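Local coordinates for protein TSSL1 (Pseudomonas aeruginosa, PDB 4B62) that probably anchors the type VI secretion system to the cell wall, this periplasmic OmpA-like module being its peptidoglycan-binding part, at residues 23-29 with 59-65; 81-85 with 126-130; 129-133 with 144-148. All coordinates share one frame; numbering follows the deposited sequence.

Contact 1 of 3, residues 23-29 with 59-65; sequences DIKAQRV and FQPLLLR
Asp-23 and Arg-65 form the charged part of a contact that lays the short helix 21-25, and the turn after it, against the start of helix 60-72 in this OmpA-like domain. The helix before the turn ends in a Schellman motif: Gln-27 takes a positive phi, and Arg-28 N bonds back to Asp-23 O. The chain thus reverses, and Asp-23, Arg-28 and Val-29 all face the second helix.

The salt bridge is side-on and two-pronged. Arg-65 NE gives a nearly straight bond to Asp-23 OD2 (2.7 Å, 169°), while its NH2 reaches Asp-23 OD1 at 2.8 Å; both oxygens use their syn lone pairs. A bend at chi3 (-72°) turns the guanidinium back over its own helix, one face above Pro-61 O, and the pairing helps fix its rotation.

The apolar pair is Val-29 CG1 with Leu-62 CD1, 3.8 Å apart. The leucine methyls also pack against charged groups, CD1 on the Asp-23 carboxylate and CD2 over one face of the Arg-28 guanidinium. Leucine suits this place because its two methyls serve different neighbours, and Ile-42 of strand 37-43 continues the apolar layer.

Arg-28 has its main ionic partner in Glu-46, through NE. In the conformer described, one of two, its NH1 comes near Arg-65 NH2, a closeness the two carboxylates probably offset, and its NH2 lies 3.6 Å from Phe-59 CD1, the two planes 74° apart.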
loop_
_atom_site.group_PDB
_atom_site.type_symbol
_atom_site.label_atom_id
_atom_site.label_comp_id
_atom_site.label_asym_id
_atom_site.label_seq_id
_atom_site.Cartn_x
_atom_site.Cartn_y
_atom_site.Cartn_z
ATOM N N ASP A 23 11.422 -4.315 8.101
ATOM C CA ASP A 23 10.347 -4.747 7.217
ATOM C C ASP A 23 10.880 -5.207 5.869
ATOM O O ASP A 23 10.351 -6.148 5.281
ATOM C CB ASP A 23 9.310 -3.643 7.048
ATOM C CG ASP A 23 8.541 -3.380 8.319
ATOM O OD1 ASP A 23 8.040 -4.367 8.928
ATOM O OD2 ASP A 23 8.425 -2.193 8.711
ATOM N N ILE A 24 11.940 -4.555 5.391
ATOM C CA ILE A 24 12.569 -4.981 4.149
ATOM C C ILE A 24 13.206 -6.365 4.343
ATOM O O ILE A 24 13.010 -7.252 3.506
ATOM C CB ILE A 24 13.582 -3.947 3.622
ATOM C CG1 ILE A 24 12.852 -2.690 3.122
ATOM C CG2 ILE A 24 14.439 -4.550 2.514
ATOM C CD1 ILE A 24 13.763 -1.501 2.901
ATOM N N LYS A 25 13.957 -6.557 5.432
ATOM C CA LYS A 25 14.638 -7.844 5.669
ATOM C C LYS A 25 13.632 -8.974 5.866
ATOM O O LYS A 25 13.850 -10.085 5.392
ATOM C CB LYS A 25 15.586 -7.762 6.875
ATOM C CG LYS A 25 16.474 -8.994 7.067
ATOM N N ALA A 26 12.532 -8.682 6.553
ATOM C CA ALA A 26 11.458 -9.663 6.767
ATOM C C ALA A 26 10.584 -9.892 5.523
ATOM O O ALA A 26 9.720 -10.770 5.528
ATOM C CB ALA A 26 10.577 -9.216 7.916
ATOM N N GLN A 27 10.804 -9.089 4.482
ATOM C CA GLN A 27 10.063 -9.148 3.224
ATOM C C GLN A 27 8.578 -8.782 3.400
ATOM O O GLN A 27 7.730 -9.215 2.612
ATOM C CB GLN A 27 10.282 -10.480 2.490
ATOM C CG GLN A 27 11.731 -10.677 2.052
ATOM C CD GLN A 27 11.903 -11.853 1.112
ATOM O OE1 GLN A 27 11.674 -12.989 1.499
ATOM N NE2 GLN A 27 12.320 -11.587 -0.130
ATOM N N ARG A 28 8.290 -7.970 4.425
ATOM C CA ARG A 28 6.952 -7.395 4.619
ATOM C C ARG A 28 6.675 -6.242 3.655
ATOM O O ARG A 28 5.522 -5.970 3.333
ATOM C CB ARG A 28 6.765 -6.899 6.055
ATOM C CG ARG A 28 6.849 -7.991 7.115
ATOM C CD ARG A 28 6.023 -7.644 8.348
ATOM N NE ARG A 28 4.597 -7.688 8.038
ATOM C CZ ARG A 28 3.611 -7.337 8.858
ATOM N NH1 ARG A 28 3.844 -6.889 10.118
ATOM N NH2 ARG A 28 2.377 -7.437 8.389
ATOM N N VAL A 29 7.726 -5.532 3.256
ATOM C CA VAL A 29 7.615 -4.475 2.250
ATOM C C VAL A 29 8.810 -4.544 1.328
ATOM O O VAL A 29 9.826 -5.164 1.652
ATOM C CB VAL A 29 7.560 -3.052 2.870
ATOM C CG1 VAL A 29 6.529 -2.975 3.984
ATOM C CG2 VAL A 29 8.924 -2.595 3.373
ATOM N N PHE A 59 -1.651 -5.933 12.314
ATOM C CA PHE A 59 -0.767 -5.435 11.248
ATOM C C PHE A 59 -0.733 -3.921 11.141
ATOM O O PHE A 59 0.034 -3.365 10.351
ATOM C CB PHE A 59 -1.137 -6.064 9.908
ATOM C CG PHE A 59 -1.118 -7.571 9.925
ATOM C CD1 PHE A 59 -0.206 -8.267 10.728
ATOM C CD2 PHE A 59 -2.015 -8.289 9.173
ATOM C CE1 PHE A 59 -0.187 -9.646 10.760
ATOM C CE2 PHE A 59 -2.001 -9.672 9.204
ATOM C CZ PHE A 59 -1.090 -10.342 10.000
ATOM N N GLN A 60 -1.541 -3.244 11.946
ATOM C CA GLN A 60 -1.452 -1.793 12.034
ATOM C C GLN A 60 -0.057 -1.259 12.355
ATOM O O GLN A 60 0.313 -0.207 11.840
ATOM C CB GLN A 60 -2.519 -1.237 12.961
ATOM C CG GLN A 60 -3.864 -1.320 12.273
ATOM C CD GLN A 60 -5.007 -0.784 13.078
ATOM O OE1 GLN A 60 -4.817 -0.033 14.020
ATOM N NE2 GLN A 60 -6.217 -1.166 12.695
ATOM N N PRO A 61 0.735 -1.982 13.170
ATOM C CA PRO A 61 2.068 -1.438 13.427
ATOM C C PRO A 61 2.930 -1.286 12.164
ATOM O O PRO A 61 3.776 -0.409 12.113
ATOM C CB PRO A 61 2.662 -2.439 14.402
ATOM C CG PRO A 61 1.480 -2.983 15.142
ATOM C CD PRO A 61 0.422 -3.106 14.074
ATOM N N LEU A 62 2.705 -2.121 11.146
ATOM C CA LEU A 62 3.431 -1.961 9.886
ATOM C C LEU A 62 3.130 -0.595 9.266
ATOM O O LEU A 62 4.047 0.137 8.863
ATOM C CB LEU A 62 3.099 -3.093 8.914
ATOM C CG LEU A 62 3.652 -2.967 7.487
ATOM C CD1 LEU A 62 5.173 -2.823 7.498
ATOM C CD2 LEU A 62 3.233 -4.161 6.636
ATOM N N LEU A 63 1.851 -0.238 9.197
ATOM C CA LEU A 63 1.490 1.086 8.677
ATOM C C LEU A 63 1.973 2.193 9.594
ATOM O O LEU A 63 2.306 3.278 9.137
ATOM C CB LEU A 63 -0.002 1.212 8.428
ATOM C CG LEU A 63 -0.530 0.528 7.184
ATOM C CD1 LEU A 63 -1.978 0.920 6.989
ATOM C CD2 LEU A 63 0.268 0.903 5.934
ATOM N N LEU A 64 1.998 1.944 10.900
ATOM C CA LEU A 64 2.556 2.936 11.821
ATOM C C LEU A 64 4.031 3.232 11.513
ATOM O O LEU A 64 4.447 4.384 11.540
ATOM C CB LEU A 64 2.376 2.489 13.274
ATOM C CG LEU A 64 2.823 3.492 14.333
ATOM C CD1 LEU A 64 2.104 4.819 14.182
ATOM C CD2 LEU A 64 2.562 2.871 15.690
ATOM N N ARG A 65 4.814 2.205 11.196
ATOM C CA ARG A 65 6.224 2.416 10.834
ATOM C C ARG A 65 6.351 3.238 9.555
ATOM O O ARG A 65 7.280 4.057 9.418
ATOM C CB ARG A 65 6.954 1.086 10.696
ATOM C CG ARG A 65 7.056 0.363 12.025
ATOM C CD ARG A 65 7.961 -0.830 11.973
ATOM N NE ARG A 65 7.405 -1.953 11.241
ATOM C CZ ARG A 65 6.579 -2.862 11.752
ATOM N NH1 ARG A 65 6.109 -2.734 12.991
ATOM N NH2 ARG A 65 6.198 -3.890 11.005
#

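Contact 2 of 3, residues 81-85 with 126-130; sequences GHSDN and RSDTE
Arg-126 opens the contact by giving its backbone N-H to Gly-81 O (2.8 Å), prolonging the parallel pairing of strands 77-82 and 121-125 past the end of the second strand. Its CB lies beside His-82 CE1, and from there an extended chain carries the guanidinium away to Glu-124. NH1 also meets Glu-130 OE1 in its own segment, a salt bridge from the first residue of a type II' beta turn to the residue just after it.

Ser-127, with a positive phi, is the second residue of that turn, which runs from Arg-126 to Thr-129. Its carbonyl points back at the strand and takes the amide of Ser-83 in an almost straight bond (2.9 Å, 177°), the donor standing above the carbonyl plane. The same oxygen receives a CA-H...O contact from His-82 CA and a bond from a water.

Asp-128 packs through CB against Asp-84 O at 3.3 Å. Here Ser-83 OG, set between the backbone N and carbonyl carbon (chi1 65°), turns to Asp-84 O and bonds it at 2.8 Å; serine is small, and its hydroxyl can bond the next residue's carbonyl while lying beside the turn. Thr-129 closes the turn from within, its N and OG1 both bonding Arg-126 O.

Glu-130 reaches the imidazole of His-82. OE1 lies near the ring plane at its edge, 3.4 Å from CE1, and the ring and carboxylate planes are 36° apart. The water at the same edge joins His-82 ND1 (2.8 Å) to Ser-127 O and Glu-130 N, while His-82 NE2 is held by Thr-80.

With both ring nitrogens engaged, the imidazole has its rotation defined, and backbone bonds, water and histidine together give the loop after strand 121-125 a defined path at this end of the OmpA-like sheet.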
loop_
_atom_site.group_PDB
_atom_site.type_symbol
_atom_site.label_atom_id
_atom_site.label_comp_id
_atom_site.label_asym_id
_atom_site.label_seq_id
_atom_site.Cartn_x
_atom_site.Cartn_y
_atom_site.Cartn_z
ATOM N N GLY A 81 -4.017 1.081 -5.201
ATOM C CA GLY A 81 -4.472 -0.238 -4.787
ATOM C C GLY A 81 -4.651 -1.133 -6.005
ATOM O O GLY A 81 -5.129 -0.682 -7.057
ATOM N N HIS A 82 -4.301 -2.410 -5.846
ATOM C CA HIS A 82 -4.269 -3.368 -6.943
ATOM C C HIS A 82 -4.830 -4.701 -6.489
ATOM O O HIS A 82 -4.671 -5.084 -5.322
ATOM C CB HIS A 82 -2.834 -3.583 -7.413
ATOM C CG HIS A 82 -2.152 -2.311 -7.768
ATOM N ND1 HIS A 82 -2.080 -1.835 -9.063
ATOM C CD2 HIS A 82 -1.550 -1.388 -6.981
ATOM C CE1 HIS A 82 -1.458 -0.673 -9.048
ATOM N NE2 HIS A 82 -1.125 -0.375 -7.804
ATOM N N SER A 83 -5.490 -5.376 -7.423
ATOM C CA SER A 83 -6.028 -6.706 -7.229
ATOM C C SER A 83 -5.312 -7.689 -8.135
ATOM O O SER A 83 -4.531 -7.302 -9.017
ATOM C CB SER A 83 -7.521 -6.744 -7.559
ATOM O OG SER A 83 -7.738 -6.479 -8.939
ATOM N N ASP A 84 -5.607 -8.963 -7.930
ATOM C CA ASP A 84 -5.322 -9.994 -8.920
ATOM C C ASP A 84 -6.512 -10.003 -9.912
ATOM O O ASP A 84 -7.305 -9.066 -9.916
ATOM C CB ASP A 84 -5.086 -11.345 -8.227
ATOM C CG ASP A 84 -6.248 -11.783 -7.380
ATOM O OD1 ASP A 84 -7.391 -11.342 -7.644
ATOM O OD2 ASP A 84 -5.998 -12.577 -6.444
ATOM N N ASN A 85 -6.651 -11.050 -10.719
ATOM C CA ASN A 85 -7.791 -11.171 -11.642
ATOM C C ASN A 85 -8.808 -12.242 -11.218
ATOM O O ASN A 85 -9.586 -12.741 -12.046
ATOM C CB ASN A 85 -7.292 -11.437 -13.062
ATOM C CG ASN A 85 -6.689 -12.814 -13.217
ATOM O OD1 ASN A 85 -6.454 -13.518 -12.233
ATOM N ND2 ASN A 85 -6.449 -13.214 -14.459
ATOM N N ARG A 126 -6.851 0.597 -8.865
ATOM C CA ARG A 126 -6.462 0.273 -10.236
ATOM C C ARG A 126 -6.795 -1.145 -10.648
ATOM O O ARG A 126 -6.350 -1.621 -11.704
ATOM C CB ARG A 126 -4.993 0.588 -10.420
ATOM C CG ARG A 126 -4.782 2.066 -10.212
ATOM C CD ARG A 126 -3.488 2.520 -10.777
ATOM N NE ARG A 126 -3.347 3.963 -10.628
ATOM C CZ ARG A 126 -2.195 4.597 -10.785
ATOM N NH1 ARG A 126 -1.104 3.901 -11.062
ATOM N NH2 ARG A 126 -2.130 5.915 -10.641
ATOM N N SER A 127 -7.572 -1.826 -9.796
ATOM C CA SER A 127 -8.025 -3.215 -10.035
ATOM C C SER A 127 -6.888 -4.064 -10.559
ATOM O O SER A 127 -5.819 -4.056 -9.942
ATOM C CB SER A 127 -9.328 -3.340 -10.875
ATOM O OG SER A 127 -9.164 -3.051 -12.250
ATOM N N ASP A 128 -7.097 -4.821 -11.637
ATOM C CA ASP A 128 -6.098 -5.769 -12.154
ATOM C C ASP A 128 -5.318 -5.239 -13.358
ATOM O O ASP A 128 -4.682 -6.003 -14.085
ATOM C CB ASP A 128 -6.774 -7.100 -12.504
ATOM C CG ASP A 128 -7.762 -6.983 -13.648
ATOM O OD1 ASP A 128 -8.119 -5.862 -14.040
ATOM O OD2 ASP A 128 -8.185 -8.038 -14.167
ATOM N N THR A 129 -5.339 -3.928 -13.535
ATOM C CA THR A 129 -4.827 -3.320 -14.769
ATOM C C THR A 129 -3.317 -3.146 -14.801
ATOM O O THR A 129 -2.754 -2.907 -15.864
ATOM C CB THR A 129 -5.442 -1.930 -15.002
ATOM O OG1 THR A 129 -5.077 -1.014 -13.955
ATOM C CG2 THR A 129 -6.965 -2.015 -15.161
ATOM N N GLU A 130 -2.683 -3.232 -13.638
ATOM C CA GLU A 130 -1.276 -2.944 -13.444
ATOM C C GLU A 130 -0.592 -4.072 -12.658
ATOM O O GLU A 130 -0.069 -3.865 -11.565
ATOM C CB GLU A 130 -1.119 -1.596 -12.742
ATOM C CG GLU A 130 -1.582 -0.461 -13.641
ATOM C CD GLU A 130 -1.417 0.931 -13.065
ATOM O OE1 GLU A 130 -0.888 1.080 -11.937
ATOM O OE2 GLU A 130 -1.813 1.883 -13.787
HETATM O O HOH W 1 -3.306 -3.533 -10.904
HETATM O O HOH W 2 -3.476 -8.097 -12.217
#

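Contact 3 of 3, residues 129-133 with 144-148; sequences TEPVA and NRRVE
Asn-144 uses both ends of its amide to hold the bend at Val-132 and Ala-133. OD1 accepts from two successive backbone amides, Val-132 N at 2.8 Å and Ala-133 N at 3.0 Å, each tilted somewhat from the carbonyl plane. ND2 donates to Ala-133 O (2.9 Å, 164°), which lies in the plane of the asparagine amide, and has a further partner in Asn-135. Asparagine suits the position because one short side chain offers acceptor and donor side by side, matching the amides and carbonyl of the loop. Its backbone carbonyl O is bonded by Arg-146 NH1.

Asn-144 is the last residue of helix 138-144, and the chain passes from it into strand 146-152, the middle strand of the five-stranded sheet of this OmpA-like fold. The loop 129-133 leads toward the same helix from strand 121-125, so the contact ties the way into the helix to the way out.

Arg-146, extended from CG to NE, lifts its guanidinium from that strand to the loop. NH2 bonds Glu-130 O at 2.8 Å, nearly along the C=O axis and in the guanidinium plane; NH1 adds a weak bond to the same oxygen. NE and NH2 both grip Glu-148 OE2, two residues along the strand, which probably stabilises the positive charge and fixes the rotation of the group.

Val-132 covers this arrangement. Its CG1 sits over one guanidinium face, 3.5 Å from Arg-146 NH2, and its CG2 meets Asn-144 OD1 at 3.6 Å.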
loop_
_atom_site.group_PDB
_atom_site.type_symbol
_atom_site.label_atom_id
_atom_site.label_comp_id
_atom_site.label_asym_id
_atom_site.label_seq_id
_atom_site.Cartn_x
_atom_site.Cartn_y
_atom_site.Cartn_z
ATOM N N THR A 129 -5.339 -3.928 -13.535
ATOM C CA THR A 129 -4.827 -3.320 -14.769
ATOM C C THR A 129 -3.317 -3.146 -14.801
ATOM O O THR A 129 -2.754 -2.907 -15.864
ATOM C CB THR A 129 -5.442 -1.930 -15.002
ATOM O OG1 THR A 129 -5.077 -1.014 -13.955
ATOM C CG2 THR A 129 -6.965 -2.015 -15.161
ATOM N N GLU A 130 -2.683 -3.232 -13.638
ATOM C CA GLU A 130 -1.276 -2.944 -13.444
ATOM C C GLU A 130 -0.592 -4.072 -12.658
ATOM O O GLU A 130 -0.069 -3.865 -11.565
ATOM C CB GLU A 130 -1.119 -1.596 -12.742
ATOM C CG GLU A 130 -1.582 -0.461 -13.641
ATOM C CD GLU A 130 -1.417 0.931 -13.065
ATOM O OE1 GLU A 130 -0.888 1.080 -11.937
ATOM O OE2 GLU A 130 -1.813 1.883 -13.787
ATOM N N PRO A 131 -0.597 -5.288 -13.228
ATOM C CA PRO A 131 0.088 -6.387 -12.552
ATOM C C PRO A 131 1.604 -6.216 -12.513
ATOM O O PRO A 131 2.194 -5.619 -13.421
ATOM C CB PRO A 131 -0.247 -7.598 -13.419
ATOM C CG PRO A 131 -0.484 -7.025 -14.774
ATOM C CD PRO A 131 -1.153 -5.701 -14.528
ATOM N N VAL A 132 2.221 -6.786 -11.484
ATOM C CA VAL A 132 3.679 -6.907 -11.365
ATOM C C VAL A 132 4.162 -8.359 -11.453
ATOM O O VAL A 132 5.356 -8.618 -11.434
ATOM C CB VAL A 132 4.231 -6.242 -10.086
ATOM C CG1 VAL A 132 4.088 -4.730 -10.193
ATOM C CG2 VAL A 132 3.540 -6.766 -8.838
ATOM N N ALA A 133 3.196 -9.270 -11.539
ATOM C CA ALA A 133 3.439 -10.696 -11.559
ATOM C C ALA A 133 2.376 -11.366 -12.400
ATOM O O ALA A 133 1.354 -10.775 -12.740
ATOM C CB ALA A 133 3.357 -11.226 -10.134
ATOM N N ASN A 144 0.325 -9.512 -6.830
ATOM C CA ASN A 144 -0.465 -8.479 -7.520
ATOM C C ASN A 144 -1.412 -7.735 -6.597
ATOM O O ASN A 144 -1.593 -6.522 -6.736
ATOM C CB ASN A 144 -1.239 -9.049 -8.697
ATOM C CG ASN A 144 -0.339 -9.337 -9.885
ATOM O OD1 ASN A 144 0.687 -8.697 -10.039
ATOM N ND2 ASN A 144 -0.713 -10.312 -10.711
ATOM N N ARG A 145 -2.000 -8.460 -5.639
ATOM C CA ARG A 145 -2.845 -7.843 -4.614
ATOM C C ARG A 145 -1.934 -7.057 -3.683
ATOM O O ARG A 145 -1.172 -7.640 -2.911
ATOM C CB ARG A 145 -3.622 -8.895 -3.803
ATOM C CG ARG A 145 -4.539 -9.797 -4.592
ATOM C CD ARG A 145 -5.450 -10.622 -3.714
ATOM N NE ARG A 145 -4.741 -11.441 -2.738
ATOM C CZ ARG A 145 -4.290 -12.671 -2.948
ATOM N NH1 ARG A 145 -4.442 -13.271 -4.113
ATOM N NH2 ARG A 145 -3.667 -13.305 -1.964
ATOM N N ARG A 146 -1.984 -5.730 -3.759
ATOM C CA ARG A 146 -0.985 -4.915 -3.098
ATOM C C ARG A 146 -1.429 -3.466 -3.062
ATOM O O ARG A 146 -2.331 -3.054 -3.812
ATOM C CB ARG A 146 0.355 -4.997 -3.850
ATOM C CG ARG A 146 0.372 -4.206 -5.155
ATOM C CD ARG A 146 1.499 -4.623 -6.064
ATOM N NE ARG A 146 1.641 -3.732 -7.206
ATOM C CZ ARG A 146 0.960 -3.814 -8.346
ATOM N NH1 ARG A 146 0.085 -4.790 -8.591
ATOM N NH2 ARG A 146 1.210 -2.896 -9.288
ATOM N N VAL A 147 -0.767 -2.697 -2.206
ATOM C CA VAL A 147 -0.774 -1.248 -2.330
ATOM C C VAL A 147 0.650 -0.784 -2.645
ATOM O O VAL A 147 1.637 -1.405 -2.223
ATOM C CB VAL A 147 -1.315 -0.514 -1.071
ATOM C CG1 VAL A 147 -2.775 -0.868 -0.858
ATOM C CG2 VAL A 147 -0.502 -0.817 0.172
ATOM N N GLU A 148 0.734 0.304 -3.414
ATOM C CA GLU A 148 1.981 0.999 -3.648
ATOM C C GLU A 148 1.824 2.386 -3.063
ATOM O O GLU A 148 0.945 3.149 -3.479
ATOM C CB GLU A 148 2.327 1.046 -5.140
ATOM C CG GLU A 148 2.627 -0.326 -5.728
ATOM C CD GLU A 148 3.142 -0.310 -7.169
ATOM O OE1 GLU A 148 3.432 0.795 -7.703
ATOM O OE2 GLU A 148 3.257 -1.420 -7.760
#

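How the contacts relate
Along the chain, contact 1 closes before contacts 2 and 3 begin. Contacts 2 and 3 lie close together, their centres about 6 Å apart, and share Thr-129 and Glu-130, so that one loop after strand 121-125 serves both. They meet through the sheet, where strands 77-82 and 146-152 are antiparallel neighbours, and through the salt bridge of Asp-84 with Arg-145. Contact 1 lies about 21 Å from contact 2, centre to centre, on the opposite side of the chain's centre; its helix 60-72 is followed in the chain by strand 77-82 of contact 2. Contact 1 joins a short helix and its turn to helix 60-72, while contacts 2 and 3 lie at the loop-bearing end of the sheet.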